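Local coordinates for protein colicin B (Escherichia coli, PDB 1RH1) that kills Escherichia coli and closely related bacteria by forming a channel that depolarises the cytoplasmic membrane and dissipates cellular energy, at residues A[59-64]-A[84-89]; A[69-74]-A[139-144]; A[193-198]-A[215-220]; A[268-273]-A[281-286]. One frame throughout, in Å; residues are numbered along the deposited sequence.

Contact 1 (A[59-64]-A[84-89]); sequences LVQSVL and SGWSVS
V63 and S89 form a parallel beta bridge where the short strand 62-64 joins strand 87-90, at one end of the mixed sheet in the beta-rich N-terminal region. S89 is bonded on both sides of V63: its N donates almost straight to S62 O (2.8 Å, 175° at the hydrogen), and its O accepts from L64 N in a bond modelled doubtfully short. Further back the pairing is held by Q61 N, which donates to S87 O at 2.9 Å, tilted out of the carbonyl plane.

The tight side belongs to L64 and V88. Methyl CD2 of L64 meets CG2 of V88 at 3.4 Å, the two side chains crossing obliquely. I72 of strand 70-73 touches both of these side chains as well as the ring of W86, which makes this the interior side of the pairing.

The other side is looser. V60 is exposed, and its CG1 merely grazes CB of S89 at 3.9 Å; V63, only partly exposed, brings CG2 to the same CB at 4.1 Å.

S87, by contrast, is buried. Its chi1 of -65° sets OG beside the backbone N, where it bonds A58 O, and its CB lies 3.0 Å from L59 O.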
loop_
_atom_site.group_PDB
_atom_site.type_symbol
_atom_site.label_atom_id
_atom_site.label_comp_id
_atom_site.label_asym_id
_atom_site.label_seq_id
_atom_site.Cartn_x
_atom_site.Cartn_y
_atom_site.Cartn_z
ATOM N N LEU A 59 -37.065 8.957 -17.399
ATOM C CA LEU A 59 -37.007 10.414 -17.569
ATOM C C LEU A 59 -35.599 10.964 -17.331
ATOM O O LEU A 59 -34.765 10.362 -16.634
ATOM C CB LEU A 59 -37.967 11.120 -16.612
ATOM C CG LEU A 59 -37.491 11.415 -15.184
ATOM C CD1 LEU A 59 -38.400 12.434 -14.538
ATOM C CD2 LEU A 59 -37.424 10.138 -14.390
ATOM N N VAL A 60 -35.304 12.118 -17.928
ATOM C CA VAL A 60 -33.997 12.737 -17.717
ATOM C C VAL A 60 -34.148 13.449 -16.384
ATOM O O VAL A 60 -34.736 14.529 -16.272
ATOM C CB VAL A 60 -33.677 13.696 -18.929
ATOM C CG1 VAL A 60 -32.484 14.586 -18.678
ATOM C CG2 VAL A 60 -33.238 12.845 -20.113
ATOM N N GLN A 61 -33.643 12.791 -15.340
ATOM C CA GLN A 61 -33.929 13.318 -14.028
ATOM C C GLN A 61 -33.118 14.491 -13.598
ATOM O O GLN A 61 -33.689 15.364 -12.960
ATOM C CB GLN A 61 -33.803 12.239 -12.964
ATOM C CG GLN A 61 -32.492 11.552 -12.793
ATOM C CD GLN A 61 -32.552 10.692 -11.569
ATOM O OE1 GLN A 61 -32.495 9.472 -11.646
ATOM N NE2 GLN A 61 -32.662 11.365 -10.429
ATOM N N SER A 62 -31.850 14.566 -13.985
ATOM C CA SER A 62 -31.002 15.666 -13.561
ATOM C C SER A 62 -29.960 16.059 -14.596
ATOM O O SER A 62 -29.840 15.444 -15.647
ATOM C CB SER A 62 -30.342 15.253 -12.261
ATOM O OG SER A 62 -29.760 16.365 -11.613
ATOM N N VAL A 63 -29.202 17.116 -14.313
ATOM C CA VAL A 63 -28.145 17.628 -15.188
ATOM C C VAL A 63 -26.799 17.496 -14.508
ATOM O O VAL A 63 -26.563 17.960 -13.393
ATOM C CB VAL A 63 -28.374 19.118 -15.528
ATOM C CG1 VAL A 63 -27.281 19.679 -16.400
ATOM C CG2 VAL A 63 -29.652 19.235 -16.314
ATOM N N LEU A 64 -25.897 16.906 -15.259
ATOM C CA LEU A 64 -24.544 16.714 -14.814
ATOM C C LEU A 64 -23.533 17.741 -15.336
ATOM O O LEU A 64 -22.912 17.528 -16.392
ATOM C CB LEU A 64 -24.194 15.310 -15.223
ATOM C CG LEU A 64 -23.963 14.259 -14.160
ATOM C CD1 LEU A 64 -24.920 14.399 -12.993
ATOM C CD2 LEU A 64 -24.059 12.923 -14.863
ATOM N N SER A 84 -38.017 1.696 -16.979
ATOM C CA SER A 84 -37.001 1.223 -16.057
ATOM C C SER A 84 -35.707 2.023 -16.070
ATOM O O SER A 84 -35.262 2.446 -17.133
ATOM C CB SER A 84 -36.625 -0.217 -16.356
ATOM O OG SER A 84 -37.649 -1.166 -16.105
ATOM N N GLY A 85 -35.140 2.282 -14.883
ATOM C CA GLY A 85 -33.816 2.866 -14.756
ATOM C C GLY A 85 -33.604 4.321 -14.347
ATOM O O GLY A 85 -34.295 5.020 -13.593
ATOM N N TRP A 86 -32.513 4.641 -15.042
ATOM C CA TRP A 86 -31.651 5.794 -14.903
ATOM C C TRP A 86 -31.418 6.701 -16.110
ATOM O O TRP A 86 -31.133 6.196 -17.196
ATOM C CB TRP A 86 -30.355 5.204 -14.418
ATOM C CG TRP A 86 -29.995 5.524 -13.001
ATOM C CD1 TRP A 86 -30.591 6.541 -12.298
ATOM C CD2 TRP A 86 -29.006 4.897 -12.316
ATOM N NE1 TRP A 86 -29.959 6.572 -11.147
ATOM C CE2 TRP A 86 -29.013 5.620 -11.115
ATOM C CE3 TRP A 86 -28.115 3.857 -12.524
ATOM C CZ2 TRP A 86 -28.129 5.325 -10.090
ATOM C CZ3 TRP A 86 -27.219 3.563 -11.486
ATOM C CH2 TRP A 86 -27.227 4.287 -10.285
ATOM N N SER A 87 -31.456 8.033 -15.985
ATOM C CA SER A 87 -31.152 8.931 -17.108
ATOM C C SER A 87 -30.746 10.307 -16.614
ATOM O O SER A 87 -31.508 10.977 -15.915
ATOM C CB SER A 87 -32.342 9.178 -18.051
ATOM O OG SER A 87 -32.844 8.074 -18.789
ATOM N N VAL A 88 -29.549 10.756 -16.992
ATOM C CA VAL A 88 -29.045 12.080 -16.631
ATOM C C VAL A 88 -28.636 12.880 -17.865
ATOM O O VAL A 88 -28.297 12.290 -18.889
ATOM C CB VAL A 88 -27.822 11.958 -15.699
ATOM C CG1 VAL A 88 -28.191 11.112 -14.507
ATOM C CG2 VAL A 88 -26.674 11.263 -16.382
ATOM N N SER A 89 -28.657 14.211 -17.818
ATOM C CA SER A 89 -28.148 15.039 -18.905
ATOM C C SER A 89 -26.700 15.466 -18.648
ATOM O O SER A 89 -26.357 15.892 -17.552
ATOM C CB SER A 89 -29.010 16.293 -19.065
ATOM O OG SER A 89 -28.703 17.045 -20.243
#

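Contact 2 (A[69-74]-A[139-144]); sequences IRRIIL and IRLMVT
R71 and L141 face each other as a non-hydrogen-bonded pair in the antiparallel junction of strands 70-73 and 139-146, part of the mixed sheet of the N-terminal region. Two hydrogen-bonded pairs flank them, R70 with M142 and I72 with R140, each closed by reciprocal N-H to O bonds. The bond from M142 N to R70 O, 2.8 Å long, lies in the carbonyl plane.

The side chain of R71 runs outward across I139. Its CB rests against CD2 of L141 at 4.0 Å. CG, anti to the backbone N (chi1 -176°), then meets CG2 of I139 at 3.6 Å. The chain stays extended through CD to NE, which passes 4.0 Å from that same methyl. There chi4 of 100° turns the guanidinium, and CZ comes to lie 3.9 Å from I139 CG2, the methyl sitting over the centre of one face. Beyond the pair, NH2 makes a long, weak ion pair with E135.

On the opposite face of the sheet, I72 meets the extended chain of M142 at about a right angle, its CD1 reaching SD at 3.7 Å. R140 points its end away from the partner strand; its bent chain folds back along its own backbone, so that NE, with the acceptor close to the guanidinium plane, donates to I139 O at 2.9 Å.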
loop_
_atom_site.group_PDB
_atom_site.type_symbol
_atom_site.label_atom_id
_atom_site.label_comp_id
_atom_site.label_asym_id
_atom_site.label_seq_id
_atom_site.Cartn_x
_atom_site.Cartn_y
_atom_site.Cartn_z
ATOM N N ILE A 69 -21.991 18.028 -7.619
ATOM C CA ILE A 69 -22.617 16.805 -7.105
ATOM C C ILE A 69 -24.133 16.840 -7.161
ATOM O O ILE A 69 -24.782 17.842 -6.838
ATOM C CB ILE A 69 -22.241 16.537 -5.637
ATOM C CG1 ILE A 69 -20.748 16.503 -5.464
ATOM C CG2 ILE A 69 -22.786 15.193 -5.210
ATOM C CD1 ILE A 69 -20.347 16.347 -3.998
ATOM N N ARG A 70 -24.651 15.671 -7.571
ATOM C CA ARG A 70 -26.072 15.411 -7.736
ATOM C C ARG A 70 -26.495 14.033 -7.252
ATOM O O ARG A 70 -25.869 12.993 -7.451
ATOM C CB ARG A 70 -26.465 15.529 -9.190
ATOM C CG ARG A 70 -26.241 16.882 -9.806
ATOM C CD ARG A 70 -27.256 17.907 -9.370
ATOM N NE ARG A 70 -27.731 18.546 -10.586
ATOM C CZ ARG A 70 -28.865 19.233 -10.702
ATOM N NH1 ARG A 70 -29.678 19.399 -9.656
ATOM N NH2 ARG A 70 -29.185 19.722 -11.903
ATOM N N ARG A 71 -27.653 14.132 -6.614
ATOM C CA ARG A 71 -28.370 13.035 -6.017
ATOM C C ARG A 71 -29.316 12.458 -7.063
ATOM O O ARG A 71 -30.343 13.030 -7.445
ATOM C CB ARG A 71 -29.042 13.647 -4.820
ATOM C CG ARG A 71 -29.804 12.714 -3.941
ATOM C CD ARG A 71 -30.069 13.434 -2.639
ATOM N NE ARG A 71 -30.814 12.521 -1.792
ATOM C CZ ARG A 71 -30.241 11.806 -0.816
ATOM N NH1 ARG A 71 -28.930 11.896 -0.561
ATOM N NH2 ARG A 71 -30.992 10.978 -0.082
ATOM N N ILE A 72 -28.858 11.319 -7.590
ATOM C CA ILE A 72 -29.526 10.597 -8.670
ATOM C C ILE A 72 -30.136 9.308 -8.118
ATOM O O ILE A 72 -29.507 8.537 -7.393
ATOM C CB ILE A 72 -28.426 10.429 -9.790
ATOM C CG1 ILE A 72 -28.381 11.763 -10.480
ATOM C CG2 ILE A 72 -28.713 9.451 -10.904
ATOM C CD1 ILE A 72 -27.077 11.944 -11.225
ATOM N N ILE A 73 -31.435 9.158 -8.437
ATOM C CA ILE A 73 -32.311 8.112 -7.912
ATOM C C ILE A 73 -32.599 7.024 -8.930
ATOM O O ILE A 73 -33.009 7.358 -10.031
ATOM C CB ILE A 73 -33.632 8.789 -7.443
ATOM C CG1 ILE A 73 -33.391 9.880 -6.434
ATOM C CG2 ILE A 73 -34.489 7.758 -6.757
ATOM C CD1 ILE A 73 -34.679 10.656 -6.136
ATOM N N LEU A 74 -32.430 5.731 -8.639
ATOM C CA LEU A 74 -32.730 4.664 -9.603
ATOM C C LEU A 74 -34.227 4.430 -9.639
ATOM O O LEU A 74 -34.855 4.402 -8.577
ATOM C CB LEU A 74 -32.022 3.377 -9.201
ATOM C CG LEU A 74 -32.068 2.179 -10.119
ATOM C CD1 LEU A 74 -31.493 2.515 -11.472
ATOM C CD2 LEU A 74 -31.227 1.074 -9.526
ATOM N N ILE A 139 -30.381 5.525 -4.283
ATOM C CA ILE A 139 -29.862 6.842 -4.582
ATOM C C ILE A 139 -28.378 6.628 -4.856
ATOM O O ILE A 139 -27.783 5.631 -4.424
ATOM C CB ILE A 139 -30.081 7.771 -3.354
ATOM C CG1 ILE A 139 -31.562 7.962 -3.097
ATOM C CG2 ILE A 139 -29.485 9.146 -3.591
ATOM C CD1 ILE A 139 -32.070 7.040 -1.978
ATOM N N ARG A 140 -27.790 7.562 -5.620
ATOM C CA ARG A 140 -26.360 7.604 -5.905
ATOM C C ARG A 140 -25.865 9.031 -6.202
ATOM O O ARG A 140 -26.434 9.758 -7.003
ATOM C CB ARG A 140 -26.117 6.657 -7.050
ATOM C CG ARG A 140 -24.804 6.047 -6.720
ATOM C CD ARG A 140 -24.725 4.548 -6.548
ATOM N NE ARG A 140 -25.534 4.050 -5.467
ATOM C CZ ARG A 140 -25.390 2.794 -5.045
ATOM N NH1 ARG A 140 -24.495 1.974 -5.599
ATOM N NH2 ARG A 140 -26.186 2.328 -4.091
ATOM N N LEU A 141 -24.863 9.555 -5.501
ATOM C CA LEU A 141 -24.318 10.888 -5.746
ATOM C C LEU A 141 -23.321 10.838 -6.878
ATOM O O LEU A 141 -22.313 10.143 -6.792
ATOM C CB LEU A 141 -23.605 11.409 -4.526
ATOM C CG LEU A 141 -24.449 11.622 -3.302
ATOM C CD1 LEU A 141 -23.556 11.918 -2.162
ATOM C CD2 LEU A 141 -25.383 12.796 -3.483
ATOM N N MET A 142 -23.576 11.547 -7.962
ATOM C CA MET A 142 -22.669 11.497 -9.075
ATOM C C MET A 142 -22.011 12.841 -9.266
ATOM O O MET A 142 -22.622 13.890 -9.090
ATOM C CB MET A 142 -23.428 11.083 -10.331
ATOM C CG MET A 142 -23.898 9.641 -10.306
ATOM S SD MET A 142 -24.801 9.061 -11.755
ATOM C CE MET A 142 -24.937 7.405 -11.197
ATOM N N VAL A 143 -20.722 12.782 -9.611
ATOM C CA VAL A 143 -19.885 13.955 -9.872
ATOM C C VAL A 143 -19.225 13.734 -11.206
ATOM O O VAL A 143 -18.811 12.634 -11.560
ATOM C CB VAL A 143 -18.704 14.179 -8.911
ATOM C CG1 VAL A 143 -18.593 15.672 -8.687
ATOM C CG2 VAL A 143 -18.870 13.432 -7.594
ATOM N N THR A 144 -19.071 14.820 -11.933
ATOM C CA THR A 144 -18.544 14.746 -13.273
ATOM C C THR A 144 -17.350 15.647 -13.452
ATOM O O THR A 144 -17.195 16.648 -12.755
ATOM C CB THR A 144 -19.791 15.058 -14.129
ATOM O OG1 THR A 144 -20.137 13.740 -14.524
ATOM C CG2 THR A 144 -19.686 15.979 -15.323
#

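Contact 3 (A[193-198]-A[215-220]); sequences PVVDAV and SAPVSP
V198 and S215 hold each other by two backbone hydrogen bonds: S215 N donates to V198 O at 2.8 Å, and V198 N returns to S215 O at 3.0 Å with 169° at the hydrogen. In both, the donor stands somewhat out of the carbonyl plane. S215 O has a further neighbour, for CA of A197 directs its hydrogen at it from 3.3 Å. The hydroxyl of S215, with chi1 at 71°, sits between the backbone N and the carbonyl carbon and comes no closer than 3.8 Å to V198 O.

This hydrogen-bonded pair joins strands 189-201 and 213-216 as antiparallel neighbours in the mixed sheet, where strand 189-201 also runs parallel to 266-271. The pairing ends at P217, the centre of an inverse gamma turn in which V218 N bonds A216 O, and the two chains draw apart.

What remains is apolar packing. CB of A197 and CB of A216 are 4.4 Å apart. Farther along, V195 and P217 pass alongside with their ends pointing opposite ways: P217 CG comes 3.8 Å from V195 CB, while P217 CD lies near D196 O. V195 also touches V268 and V270, and the methyl of A216 reaches V270 and L227.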
loop_
_atom_site.group_PDB
_atom_site.type_symbol
_atom_site.label_atom_id
_atom_site.label_comp_id
_atom_site.label_asym_id
_atom_site.label_seq_id
_atom_site.Cartn_x
_atom_site.Cartn_y
_atom_site.Cartn_z
ATOM N N PRO A 193 -10.620 2.848 -14.732
ATOM C CA PRO A 193 -11.195 2.089 -15.853
ATOM C C PRO A 193 -11.890 2.825 -16.980
ATOM O O PRO A 193 -12.757 3.661 -16.710
ATOM C CB PRO A 193 -12.130 1.105 -15.212
ATOM C CG PRO A 193 -12.452 1.764 -13.900
ATOM C CD PRO A 193 -11.111 2.336 -13.470
ATOM N N VAL A 194 -11.499 2.548 -18.237
ATOM C CA VAL A 194 -12.224 3.089 -19.382
ATOM C C VAL A 194 -13.431 2.177 -19.683
ATOM O O VAL A 194 -13.299 0.944 -19.747
ATOM C CB VAL A 194 -11.266 3.172 -20.582
ATOM C CG1 VAL A 194 -11.943 3.647 -21.859
ATOM C CG2 VAL A 194 -10.206 4.182 -20.225
ATOM N N VAL A 195 -14.647 2.754 -19.756
ATOM C CA VAL A 195 -15.854 2.006 -20.100
ATOM C C VAL A 195 -16.447 2.634 -21.336
ATOM O O VAL A 195 -16.146 3.782 -21.694
ATOM C CB VAL A 195 -16.995 2.013 -19.017
ATOM C CG1 VAL A 195 -16.477 1.421 -17.723
ATOM C CG2 VAL A 195 -17.525 3.418 -18.789
ATOM N N ASP A 196 -17.375 1.857 -21.911
ATOM C CA ASP A 196 -17.985 2.208 -23.185
ATOM C C ASP A 196 -19.452 2.591 -23.255
ATOM O O ASP A 196 -20.334 1.799 -22.922
ATOM C CB ASP A 196 -17.779 1.068 -24.162
ATOM C CG ASP A 196 -17.300 1.619 -25.485
ATOM O OD1 ASP A 196 -16.085 1.590 -25.706
ATOM O OD2 ASP A 196 -18.134 2.089 -26.272
ATOM N N ALA A 197 -19.681 3.823 -23.725
ATOM C CA ALA A 197 -21.011 4.317 -23.996
ATOM C C ALA A 197 -21.418 3.786 -25.365
ATOM O O ALA A 197 -20.700 3.831 -26.364
ATOM C CB ALA A 197 -21.016 5.830 -24.022
ATOM N N VAL A 198 -22.597 3.177 -25.338
ATOM C CA VAL A 198 -23.263 2.534 -26.466
ATOM C C VAL A 198 -24.575 3.255 -26.826
ATOM O O VAL A 198 -25.321 3.607 -25.915
ATOM C CB VAL A 198 -23.488 1.084 -26.037
ATOM C CG1 VAL A 198 -24.414 0.352 -26.992
ATOM C CG2 VAL A 198 -22.135 0.386 -26.014
ATOM N N SER A 215 -25.745 4.867 -23.463
ATOM C CA SER A 215 -25.774 4.279 -22.124
ATOM C C SER A 215 -24.399 3.766 -21.721
ATOM O O SER A 215 -23.703 3.147 -22.529
ATOM C CB SER A 215 -26.751 3.096 -22.016
ATOM O OG SER A 215 -26.346 1.916 -22.705
ATOM N N ALA A 216 -24.000 3.980 -20.463
ATOM C CA ALA A 216 -22.692 3.552 -20.000
ATOM C C ALA A 216 -22.722 2.870 -18.656
ATOM O O ALA A 216 -23.488 3.299 -17.791
ATOM C CB ALA A 216 -21.775 4.710 -19.847
ATOM N N PRO A 217 -21.919 1.822 -18.421
ATOM C CA PRO A 217 -21.784 1.185 -17.124
ATOM C C PRO A 217 -20.973 1.933 -16.064
ATOM O O PRO A 217 -19.829 1.597 -15.721
ATOM C CB PRO A 217 -21.230 -0.165 -17.479
ATOM C CG PRO A 217 -20.338 0.142 -18.644
ATOM C CD PRO A 217 -21.213 1.068 -19.449
ATOM N N VAL A 218 -21.609 3.001 -15.566
ATOM C CA VAL A 218 -21.111 3.743 -14.424
ATOM C C VAL A 218 -21.297 2.813 -13.235
ATOM O O VAL A 218 -20.429 2.737 -12.360
ATOM C CB VAL A 218 -21.910 4.999 -14.236
ATOM C CG1 VAL A 218 -21.399 5.766 -13.045
ATOM C CG2 VAL A 218 -21.808 5.808 -15.515
ATOM N N SER A 219 -22.467 2.124 -13.231
ATOM C CA SER A 219 -22.766 0.957 -12.390
ATOM C C SER A 219 -22.532 1.190 -10.902
ATOM O O SER A 219 -23.063 2.216 -10.456
ATOM C CB SER A 219 -21.912 -0.144 -13.050
ATOM O OG SER A 219 -22.384 -1.463 -12.827
ATOM N N PRO A 220 -21.829 0.413 -10.052
ATOM C CA PRO A 220 -21.660 -1.044 -10.048
ATOM C C PRO A 220 -22.864 -1.760 -9.462
ATOM O O PRO A 220 -23.556 -1.212 -8.601
ATOM C CB PRO A 220 -20.356 -1.298 -9.282
ATOM C CG PRO A 220 -20.358 -0.210 -8.257
ATOM C CD PRO A 220 -20.953 0.981 -9.027
#

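Contact 4 (A[268-273]-A[281-286]); sequences VIVRFP and LYISAV
V268 with I283 and V270 with L281 are hydrogen-bonded antiparallel pairs, with the non-hydrogen-bonded pair I269 and Y282 between them, and the two short strand segments run at 140° to each other. The bond from I283 N to V268 O is 3.0 Å long and nearly straight.

On the face carrying the valines, CG2 of I283 serves two partners. It lies 3.8 Å from CG2 of V268, whose side chain points the same way, and 3.6 Å from CG2 of V270, which comes across at a slant. The same face receives L227 and L225 of strand 225-228, and every residue touching across this contact is buried. The two strands, 266-271 and 281-286, form a beta hairpin in the mixed sheet, and strand 281-286 is paired on its other side with 139-146.

At the loop end of the hairpin, the ring of F272 turns its edge to L281, CE2 standing 4.1 Å from CB, while CG1 of V270 lies over one ring face toward the rim. On the opposite sheet face, Y282 holds CG anti to the backbone N (chi1 170°), which brings the ring edge against I269: CG1 of I269 lies in the ring plane, 3.9 Å from CD2 of Y282. The phenol OH extends to hydrogen bonds with D267 and L171 N.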
loop_
_atom_site.group_PDB
_atom_site.type_symbol
_atom_site.label_atom_id
_atom_site.label_comp_id
_atom_site.label_asym_id
_atom_site.label_seq_id
_atom_site.Cartn_x
_atom_site.Cartn_y
_atom_site.Cartn_z
ATOM N N VAL A 268 -15.359 6.032 -13.390
ATOM C CA VAL A 268 -14.865 5.502 -14.656
ATOM C C VAL A 268 -14.718 6.620 -15.666
ATOM O O VAL A 268 -15.160 7.740 -15.426
ATOM C CB VAL A 268 -15.822 4.438 -15.270
ATOM C CG1 VAL A 268 -16.014 3.255 -14.348
ATOM C CG2 VAL A 268 -17.178 5.055 -15.509
ATOM N N ILE A 269 -14.104 6.344 -16.809
ATOM C CA ILE A 269 -14.059 7.343 -17.850
ATOM C C ILE A 269 -14.882 6.743 -18.956
ATOM O O ILE A 269 -14.571 5.713 -19.553
ATOM C CB ILE A 269 -12.600 7.610 -18.278
ATOM C CG1 ILE A 269 -11.952 8.517 -17.251
ATOM C CG2 ILE A 269 -12.538 8.292 -19.629
ATOM C CD1 ILE A 269 -10.501 8.839 -17.579
ATOM N N VAL A 270 -16.015 7.407 -19.145
ATOM C CA VAL A 270 -16.975 7.004 -20.152
ATOM C C VAL A 270 -16.500 7.609 -21.453
ATOM O O VAL A 270 -16.360 8.826 -21.580
ATOM C CB VAL A 270 -18.367 7.536 -19.805
ATOM C CG1 VAL A 270 -19.304 7.095 -20.896
ATOM C CG2 VAL A 270 -18.873 6.987 -18.489
ATOM N N ARG A 271 -16.250 6.694 -22.386
ATOM C CA ARG A 271 -15.816 6.990 -23.753
ATOM C C ARG A 271 -16.986 6.869 -24.746
ATOM O O ARG A 271 -17.581 5.799 -24.892
ATOM C CB ARG A 271 -14.695 6.011 -24.048
ATOM C CG ARG A 271 -14.154 5.984 -25.456
ATOM C CD ARG A 271 -13.112 4.901 -25.561
ATOM N NE ARG A 271 -12.055 5.434 -26.382
ATOM C CZ ARG A 271 -11.172 4.663 -27.009
ATOM N NH1 ARG A 271 -11.226 3.328 -26.907
ATOM N NH2 ARG A 271 -10.215 5.248 -27.746
ATOM N N PHE A 272 -17.364 7.922 -25.467
ATOM C CA PHE A 272 -18.509 7.852 -26.360
ATOM C C PHE A 272 -18.237 7.219 -27.733
ATOM O O PHE A 272 -17.077 6.916 -28.021
ATOM C CB PHE A 272 -19.040 9.268 -26.467
ATOM C CG PHE A 272 -19.710 9.658 -25.163
ATOM C CD1 PHE A 272 -21.064 9.386 -24.974
ATOM C CD2 PHE A 272 -18.977 10.274 -24.144
ATOM C CE1 PHE A 272 -21.675 9.728 -23.769
ATOM C CE2 PHE A 272 -19.596 10.615 -22.941
ATOM C CZ PHE A 272 -20.945 10.344 -22.750
ATOM N N PRO A 273 -19.211 6.910 -28.613
ATOM C CA PRO A 273 -18.986 6.125 -29.813
ATOM C C PRO A 273 -18.211 6.776 -30.937
ATOM O O PRO A 273 -18.040 7.993 -31.022
ATOM C CB PRO A 273 -20.376 5.704 -30.250
ATOM C CG PRO A 273 -21.142 5.622 -28.979
ATOM C CD PRO A 273 -20.647 6.891 -28.325
ATOM N N LEU A 281 -15.999 11.517 -20.760
ATOM C CA LEU A 281 -16.415 12.039 -19.480
ATOM C C LEU A 281 -15.975 11.141 -18.329
ATOM O O LEU A 281 -16.031 9.911 -18.411
ATOM C CB LEU A 281 -17.901 12.169 -19.520
ATOM C CG LEU A 281 -18.546 12.946 -18.403
ATOM C CD1 LEU A 281 -18.154 14.418 -18.508
ATOM C CD2 LEU A 281 -20.061 12.740 -18.474
ATOM N N TYR A 282 -15.454 11.790 -17.282
ATOM C CA TYR A 282 -15.080 11.109 -16.063
ATOM C C TYR A 282 -16.288 11.283 -15.188
ATOM O O TYR A 282 -16.804 12.383 -15.034
ATOM C CB TYR A 282 -13.889 11.753 -15.375
ATOM C CG TYR A 282 -13.555 11.263 -13.952
ATOM C CD1 TYR A 282 -14.015 11.974 -12.846
ATOM C CD2 TYR A 282 -12.792 10.114 -13.744
ATOM C CE1 TYR A 282 -13.727 11.550 -11.554
ATOM C CE2 TYR A 282 -12.495 9.677 -12.450
ATOM C CZ TYR A 282 -12.973 10.402 -11.372
ATOM O OH TYR A 282 -12.724 9.967 -10.092
ATOM N N ILE A 283 -16.715 10.184 -14.587
ATOM C CA ILE A 283 -17.860 10.232 -13.724
ATOM C C ILE A 283 -17.671 9.386 -12.488
ATOM O O ILE A 283 -17.114 8.295 -12.513
ATOM C CB ILE A 283 -19.041 9.843 -14.652
ATOM C CG1 ILE A 283 -20.323 9.915 -13.881
ATOM C CG2 ILE A 283 -18.848 8.474 -15.244
ATOM C CD1 ILE A 283 -21.476 10.007 -14.899
ATOM N N SER A 284 -18.066 9.986 -11.372
ATOM C CA SER A 284 -17.945 9.364 -10.061
ATOM C C SER A 284 -19.291 9.090 -9.407
ATOM O O SER A 284 -20.108 10.002 -9.277
ATOM C CB SER A 284 -17.154 10.249 -9.134
ATOM O OG SER A 284 -16.887 9.488 -7.963
ATOM N N ALA A 285 -19.522 7.857 -8.942
ATOM C CA ALA A 285 -20.811 7.471 -8.389
ATOM C C ALA A 285 -20.718 6.851 -7.004
ATOM O O ALA A 285 -20.424 5.661 -6.842
ATOM C CB ALA A 285 -21.474 6.474 -9.324
ATOM N N VAL A 286 -21.046 7.669 -6.006
ATOM C CA VAL A 286 -20.949 7.313 -4.596
ATOM C C VAL A 286 -22.256 6.966 -3.897
ATOM O O VAL A 286 -23.310 7.512 -4.172
ATOM C CB VAL A 286 -20.230 8.499 -3.899
ATOM C CG1 VAL A 286 -20.209 8.417 -2.383
ATOM C CG2 VAL A 286 -18.792 8.463 -4.378
#

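In the fold
From the N terminus, the chain passes through 59-64 and then 69-74 before 84-89 returns to close contact 1. Strand 70-73 therefore lies within that loop, and contact 2, which waits for 139-144, crosses it. The two touch directly, R70 NE bonding V63 O. Contacts 3 and 4 follow in series, the first closing a loop between 193-198 and 215-220, the second a hairpin. They lie side by side, V195 bonding both I269 and R271 through its backbone. Contact 4 also meets contact 2, where V143 O accepts from S284 N, and contact 1, where L64 packs on I283. All four lie in one mixed sheet.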